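Local coordinates for insect group II chitinase (PDB 5Y2A), which probably hydrolyses beta-1,4 linkages of chitin in the insect, as a catalytic domain of a family 18 glycoside hydrolase, at residues I287-R290 with V291-G295; D321-M324 with A325-K328. All coordinates share one frame; numbering follows the deposited sequence.

Contact 1 (I287-R290 with V291-G295)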
ATOM      1  N   ILE A 287      16.766  -5.454  -8.584  1.00 11.99           N
ATOM      2  CA  ILE A 287      17.252  -4.812  -9.801  1.00 12.73           C
ATOM      3  C   ILE A 287      18.405  -5.609 -10.398  1.00 16.24           C
ATOM      4  O   ILE A 287      18.513  -5.753 -11.622  1.00 14.75           O
ATOM      5  CB  ILE A 287      17.649  -3.358  -9.496  1.00 12.86           C
ATOM      6  CG1 ILE A 287      16.418  -2.550  -9.077  1.00 13.59           C
ATOM      7  CG2 ILE A 287      18.343  -2.715 -10.689  1.00 13.03           C
ATOM      8  CD1 ILE A 287      16.771  -1.223  -8.464  1.00 13.53           C
ATOM      9  N   CYS A 288      19.286  -6.138  -9.545  1.00 12.78           N
ATOM     10  CA  CYS A 288      20.386  -6.972 -10.023  1.00 16.25           C
ATOM     11  C   CYS A 288      19.862  -8.189 -10.768  1.00 15.08           C
ATOM     12  O   CYS A 288      20.350  -8.527 -11.853  1.00 18.36           O
ATOM     13  CB  CYS A 288      21.261  -7.410  -8.847  1.00 15.44           C
ATOM     14  SG  CYS A 288      22.420  -6.155  -8.294  1.00 17.50           S
ATOM     15  N   GLU A 289      18.874  -8.874 -10.193  1.00 15.70           N
ATOM     16  CA  GLU A 289      18.299 -10.031 -10.870  1.00 18.31           C
ATOM     17  C   GLU A 289      17.761  -9.648 -12.242  1.00 19.04           C
ATOM     18  O   GLU A 289      17.933 -10.389 -13.216  1.00 18.01           O
ATOM     19  CB  GLU A 289      17.189 -10.651 -10.021  1.00 19.97           C
ATOM     20  CG  GLU A 289      16.549 -11.862 -10.691  1.00 27.66           C
ATOM     21  CD  GLU A 289      15.448 -12.480  -9.863  1.00 39.43           C
ATOM     22  OE1 GLU A 289      15.295 -12.087  -8.687  1.00 51.58           O
ATOM     23  OE2 GLU A 289      14.735 -13.362 -10.388  1.00 48.83           O
ATOM     24  N   ARG A 290      17.103  -8.492 -12.338  1.00 15.90           N
ATOM     25  CA  ARG A 290      16.550  -8.067 -13.620  1.00 15.95           C
ATOM     26  C   ARG A 290      17.651  -7.807 -14.643  1.00 18.83           C
ATOM     27  O   ARG A 290      17.535  -8.208 -15.808  1.00 18.88           O
ATOM     28  CB  ARG A 290      15.677  -6.833 -13.416  1.00 15.87           C
ATOM     29  CG  ARG A 290      14.356  -7.197 -12.766  1.00 14.36           C
ATOM     30  CD  ARG A 290      13.677  -6.049 -12.054  1.00 15.17           C
ATOM     31  NE  ARG A 290      12.305  -6.441 -11.730  1.00 16.22           N
ATOM     32  CZ  ARG A 290      11.984  -7.351 -10.812  1.00 17.58           C
ATOM     33  NH1 ARG A 290      12.932  -7.958 -10.092  1.00 15.10           N
ATOM     34  NH2 ARG A 290      10.707  -7.652 -10.610  1.00 14.21           N
ATOM     35  N   VAL A 291      18.730  -7.146 -14.231  1.00 17.08           N
ATOM     36  CA  VAL A 291      19.834  -6.893 -15.154  1.00 19.68           C
ATOM     37  C   VAL A 291      20.568  -8.187 -15.486  1.00 21.45           C
ATOM     38  O   VAL A 291      20.839  -8.480 -16.656  1.00 22.61           O
ATOM     39  CB  VAL A 291      20.792  -5.838 -14.575  1.00 19.09           C
ATOM     40  CG1 VAL A 291      22.050  -5.728 -15.440  1.00 23.22           C
ATOM     41  CG2 VAL A 291      20.102  -4.493 -14.487  1.00 16.93           C
ATOM     42  N   LYS A 292      20.885  -8.987 -14.463  1.00 19.11           N
ATOM     43  CA  LYS A 292      21.750 -10.149 -14.656  1.00 22.61           C
ATOM     44  C   LYS A 292      21.024 -11.296 -15.348  1.00 25.51           C
ATOM     45  O   LYS A 292      21.600 -11.970 -16.208  1.00 25.31           O
ATOM     46  CB  LYS A 292      22.305 -10.631 -13.315  1.00 23.48           C
ATOM     47  CG  LYS A 292      23.163  -9.630 -12.554  1.00 26.83           C
ATOM     48  CD  LYS A 292      24.528  -9.423 -13.178  1.00 31.65           C
ATOM     49  CE  LYS A 292      25.439  -8.693 -12.204  1.00 34.85           C
ATOM     50  NZ  LYS A 292      26.682  -8.194 -12.850  1.00 40.24           N
ATOM     51  N   VAL A 293      19.773 -11.548 -14.966  1.00 21.10           N
ATOM     52  CA  VAL A 293      19.056 -12.729 -15.405  1.00 25.71           C
ATOM     53  C   VAL A 293      17.954 -12.410 -16.411  1.00 26.84           C
ATOM     54  O   VAL A 293      17.706 -13.219 -17.311  1.00 28.25           O
ATOM     55  CB  VAL A 293      18.481 -13.486 -14.186  1.00 26.17           C
ATOM     56  CG1 VAL A 293      17.725 -14.726 -14.618  1.00 29.89           C
ATOM     57  CG2 VAL A 293      19.600 -13.861 -13.226  1.00 29.15           C
ATOM     58  N   LYS A 294      17.290 -11.263 -16.291  1.00 23.79           N
ATOM     59  CA  LYS A 294      16.157 -10.937 -17.145  1.00 21.15           C
ATOM     60  C   LYS A 294      16.519 -10.006 -18.290  1.00 22.84           C
ATOM     61  O   LYS A 294      15.626  -9.602 -19.040  1.00 22.89           O
ATOM     62  CB  LYS A 294      15.022 -10.320 -16.320  1.00 20.77           C
ATOM     63  CG  LYS A 294      14.598 -11.134 -15.101  1.00 24.52           C
ATOM     64  CD  LYS A 294      13.937 -12.440 -15.521  1.00 30.23           C
ATOM     65  CE  LYS A 294      13.734 -13.371 -14.339  1.00 37.24           C
ATOM     66  NZ  LYS A 294      12.662 -14.375 -14.602  1.00 38.19           N
ATOM     67  N   GLY A 295      17.792  -9.644 -18.437  1.00 21.21           N
ATOM     68  CA  GLY A 295      18.211  -8.872 -19.588  1.00 23.47           C
ATOM     69  C   GLY A 295      17.796  -7.420 -19.602  1.00 27.34           C
ATOM     70  O   GLY A 295      17.751  -6.817 -20.678  1.00 24.27           O
TER

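Contact 2 (D321-M324 with A325-K328)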
ATOM      1  N   ASP A 321      23.770   2.644  -7.948  1.00 15.19           N
ATOM      2  CA  ASP A 321      24.611   1.463  -7.995  1.00 16.73           C
ATOM      3  C   ASP A 321      25.866   1.710  -7.161  1.00 16.31           C
ATOM      4  O   ASP A 321      25.988   2.728  -6.471  1.00 17.36           O
ATOM      5  CB  ASP A 321      24.950   1.101  -9.450  1.00 17.36           C
ATOM      6  CG  ASP A 321      25.932   2.078 -10.098  1.00 17.43           C
ATOM      7  OD1 ASP A 321      26.006   3.254  -9.685  1.00 17.31           O
ATOM      8  OD2 ASP A 321      26.624   1.666 -11.052  1.00 21.90           O
ATOM      9  N   ASP A 322      26.816   0.770  -7.237  1.00 17.84           N
ATOM     10  CA  ASP A 322      28.074   0.897  -6.504  1.00 19.13           C
ATOM     11  C   ASP A 322      28.777   2.212  -6.793  1.00 16.95           C
ATOM     12  O   ASP A 322      29.294   2.862  -5.879  1.00 15.75           O
ATOM     13  CB  ASP A 322      29.002  -0.267  -6.852  1.00 26.31           C
ATOM     14  CG  ASP A 322      29.112  -1.263  -5.743  1.00 25.30           C
ATOM     15  OD1 ASP A 322      28.685  -0.919  -4.624  1.00 25.68           O
ATOM     16  OD2 ASP A 322      29.629  -2.376  -5.973  1.00 26.89           O
ATOM     17  N   PHE A 323      28.803   2.629  -8.062  1.00 18.84           N
ATOM     18  CA  PHE A 323      29.547   3.828  -8.425  1.00 17.94           C
ATOM     19  C   PHE A 323      28.912   5.079  -7.836  1.00 18.09           C
ATOM     20  O   PHE A 323      29.621   5.983  -7.384  1.00 16.44           O
ATOM     21  CB  PHE A 323      29.654   3.943  -9.946  1.00 19.24           C
ATOM     22  CG  PHE A 323      30.583   2.941 -10.552  1.00 19.41           C
ATOM     23  CD1 PHE A 323      31.952   3.157 -10.552  1.00 20.78           C
ATOM     24  CD2 PHE A 323      30.093   1.764 -11.095  1.00 23.27           C
ATOM     25  CE1 PHE A 323      32.814   2.225 -11.099  1.00 24.18           C
ATOM     26  CE2 PHE A 323      30.949   0.828 -11.644  1.00 25.21           C
ATOM     27  CZ  PHE A 323      32.316   1.063 -11.648  1.00 26.56           C
ATOM     28  N   MET A 324      27.581   5.164  -7.839  1.00 16.92           N
ATOM     29  CA  MET A 324      26.966   6.351  -7.258  1.00 13.49           C
ATOM     30  C   MET A 324      26.997   6.312  -5.736  1.00 14.24           C
ATOM     31  O   MET A 324      27.156   7.363  -5.101  1.00 16.65           O
ATOM     32  CB  MET A 324      25.532   6.534  -7.761  1.00 15.95           C
ATOM     33  CG  MET A 324      24.896   7.841  -7.272  1.00 15.55           C
ATOM     34  SD  MET A 324      25.895   9.308  -7.648  1.00 18.92           S
ATOM     35  CE  MET A 324      25.322   9.703  -9.306  1.00 16.93           C
ATOM     36  N   ALA A 325      26.862   5.124  -5.136  1.00 15.04           N
ATOM     37  CA  ALA A 325      27.055   5.005  -3.693  1.00 13.92           C
ATOM     38  C   ALA A 325      28.458   5.446  -3.296  1.00 15.95           C
ATOM     39  O   ALA A 325      28.633   6.170  -2.308  1.00 13.95           O
ATOM     40  CB  ALA A 325      26.789   3.568  -3.236  1.00 14.22           C
ATOM     41  N   ARG A 326      29.469   5.044  -4.071  1.00 14.78           N
ATOM     42  CA  ARG A 326      30.830   5.505  -3.808  1.00 14.74           C
ATOM     43  C   ARG A 326      30.927   7.017  -3.933  1.00 14.98           C
ATOM     44  O   ARG A 326      31.475   7.693  -3.053  1.00 14.87           O
ATOM     45  CB  ARG A 326      31.812   4.841  -4.773  1.00 15.18           C
ATOM     46  CG  ARG A 326      33.278   5.175  -4.482  1.00 16.83           C
ATOM     47  CD  ARG A 326      34.208   4.569  -5.531  1.00 18.52           C
ATOM     48  NE  ARG A 326      34.060   5.227  -6.828  1.00 20.79           N
ATOM     49  CZ  ARG A 326      34.666   4.834  -7.946  1.00 19.72           C
ATOM     50  NH1 ARG A 326      35.469   3.778  -7.938  1.00 18.48           N
ATOM     51  NH2 ARG A 326      34.472   5.502  -9.075  1.00 20.40           N
ATOM     52  N   HIS A 327      30.386   7.573  -5.022  1.00 16.41           N
ATOM     53  CA  HIS A 327      30.490   9.013  -5.225  1.00 15.64           C
ATOM     54  C   HIS A 327      29.843   9.784  -4.085  1.00 15.71           C
ATOM     55  O   HIS A 327      30.388  10.790  -3.618  1.00 13.36           O
ATOM     56  CB  HIS A 327      29.845   9.430  -6.545  1.00 19.42           C
ATOM     57  CG  HIS A 327      29.920  10.905  -6.791  1.00 20.42           C
ATOM     58  ND1 HIS A 327      31.072  11.525  -7.223  1.00 22.85           N
ATOM     59  CD2 HIS A 327      29.008  11.890  -6.609  1.00 21.88           C
ATOM     60  CE1 HIS A 327      30.858  12.825  -7.328  1.00 24.68           C
ATOM     61  NE2 HIS A 327      29.616  13.073  -6.956  1.00 23.39           N
ATOM     62  N   LYS A 328      28.666   9.343  -3.636  1.00 15.26           N
ATOM     63  CA  LYS A 328      27.983  10.084  -2.585  1.00 13.80           C
ATOM     64  C   LYS A 328      28.749  10.020  -1.274  1.00 13.66           C
ATOM     65  O   LYS A 328      28.782  11.006  -0.523  1.00 14.96           O
ATOM     66  CB  LYS A 328      26.553   9.565  -2.441  1.00 12.74           C
ATOM     67  CG  LYS A 328      25.688   9.985  -3.625  1.00 13.59           C
ATOM     68  CD  LYS A 328      24.267   9.439  -3.542  1.00 16.25           C
ATOM     69  CE  LYS A 328      23.414  10.019  -4.679  1.00 12.35           C
ATOM     70  NZ  LYS A 328      22.011   9.502  -4.653  1.00 13.84           N
TER
HETATM   71  O   HOH W   1      32.113   6.923  -7.846  1.00 26.51           O

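Contact 1 (I287-R290 with V291-G295)
Val291 N donates to Ile287 O at 3.0 Å, and Lys292 N donates to Cys288 O at 2.7 Å. Both are i to i+4 bonds of the last turns of helix 284-292. Both are nearly straight, the second with an N-H...O angle of 164°. The pattern changes at the next carbonyl. Glu289 O accepts from Val293 N at 2.8 Å and from Lys294 N at 3.3 Å. The second donor lies in the carbonyl plane, whereas the first is tilted out of it. A weak bond also runs from Lys294 N to Arg290 O. The ladder thus ends with Glu289 O taking two donors and Lys294 N reaching two carbonyls, as at the C-terminal end of a helix. Gly295 then leaves helical geometry with a positive phi of 73°.

Side chains add carbon contacts over the same carbonyls. Lys292 has CG beside its own backbone N (chi1 -61°), which sets that carbon 3.1 Å from Cys288 O. Val291 CG2 lies 3.5 Å from Ile287 O. Val293 CB rests against Glu289 O.

Glu289 and Lys294 run side by side and point the same way. Their closest side-chain atoms are Glu289 OE2 and Lys294 CE, 4.1 Å apart. The opposite charges are not in contact, with Glu289 OE2 and Lys294 NZ 4.8 Å apart, and probably attract only weakly.

The helix is also tied to other parts of the chain. Cys288 forms a disulfide with Cys355, and Lys292 NZ bonds to the carbonyls of Leu381 and Glu383 near the C-terminus. Ile287 and Arg290 pack on Leu282 of strand 281-283, which leads directly into this helix.

Contact 2 (D321-M324 with A325-K328)
Met324 and Lys328 pack one turn apart near the start of helix 322-334. Asp321 is the N-cap of this helix in the family 18 TIM-barrel domain. Asp321 OD1 accepts from Met324 N at 3.1 Å, met from above the carboxylate plane. Its OD2 forms a salt bridge with Arg300. Regular i to i+4 bonds follow, the first from Ala325 N to Asp321 O with an N-H...O angle of 171°.

From the backbone outward, Lys328 CB lies over Met324 O. Lys328 CG comes closer, 3.3 Å from Met324 O, and also touches Met324 SD. CD passes Met324 CG. Lys328 CE meets Met324 CG at 3.7 Å and SD slightly farther off. Extended beyond CG, the Lys328 chain carries NZ past the Met324 thioether to a salt bridge with Asp320 and a hydrogen bond to Ala209 O. With an alanine here, Asp320 would probably lose its charged mate and a gap would open beside the Met324 thioether.

Met324 is bent about its CB-CG bond (chi2 54°), which carries SD forward along the helix, toward His327. Met324 SD lies 5.1 Å from the centroid of the His327 ring, in an oblique sulfur-aromatic contact. His327 NE2 bonds to Tyr212 OH. Tyr212, with Asn225 and Asn229, lines the pocket of the bound glycan.

Phe323 and Arg326 lie alongside each other. Ring and guanidinium planes stand 89° apart, and Phe323 CD1 sits over a guanidinium face, 3.7 Å from Arg326 NH2. A water links the same two residues: it donates to Phe323 O and accepts from Arg326 NE at 2.8 Å.

How the contacts relate
Contact 1 comes first along the chain and contact 2 follows about 25 residues later. Each lies within a single helix: contact 1 closes helix 284-292, and contact 2 opens helix 322-334. Strands 297-299, 309-312 and 315-318 lie between these helices in sequence. The centres are about 19 Å apart and the nearest atoms about 8 Å, without touching. Both fall within the family 18 range. Helix 284-292 probably belongs to the alpha+beta insertion between strands 241-254 and 339-343, as in many family 18 chitinases. Helix 322-334 instead leads back into the barrel, toward strand 339-343, which pairs in parallel with strands 4-10 and 241-254.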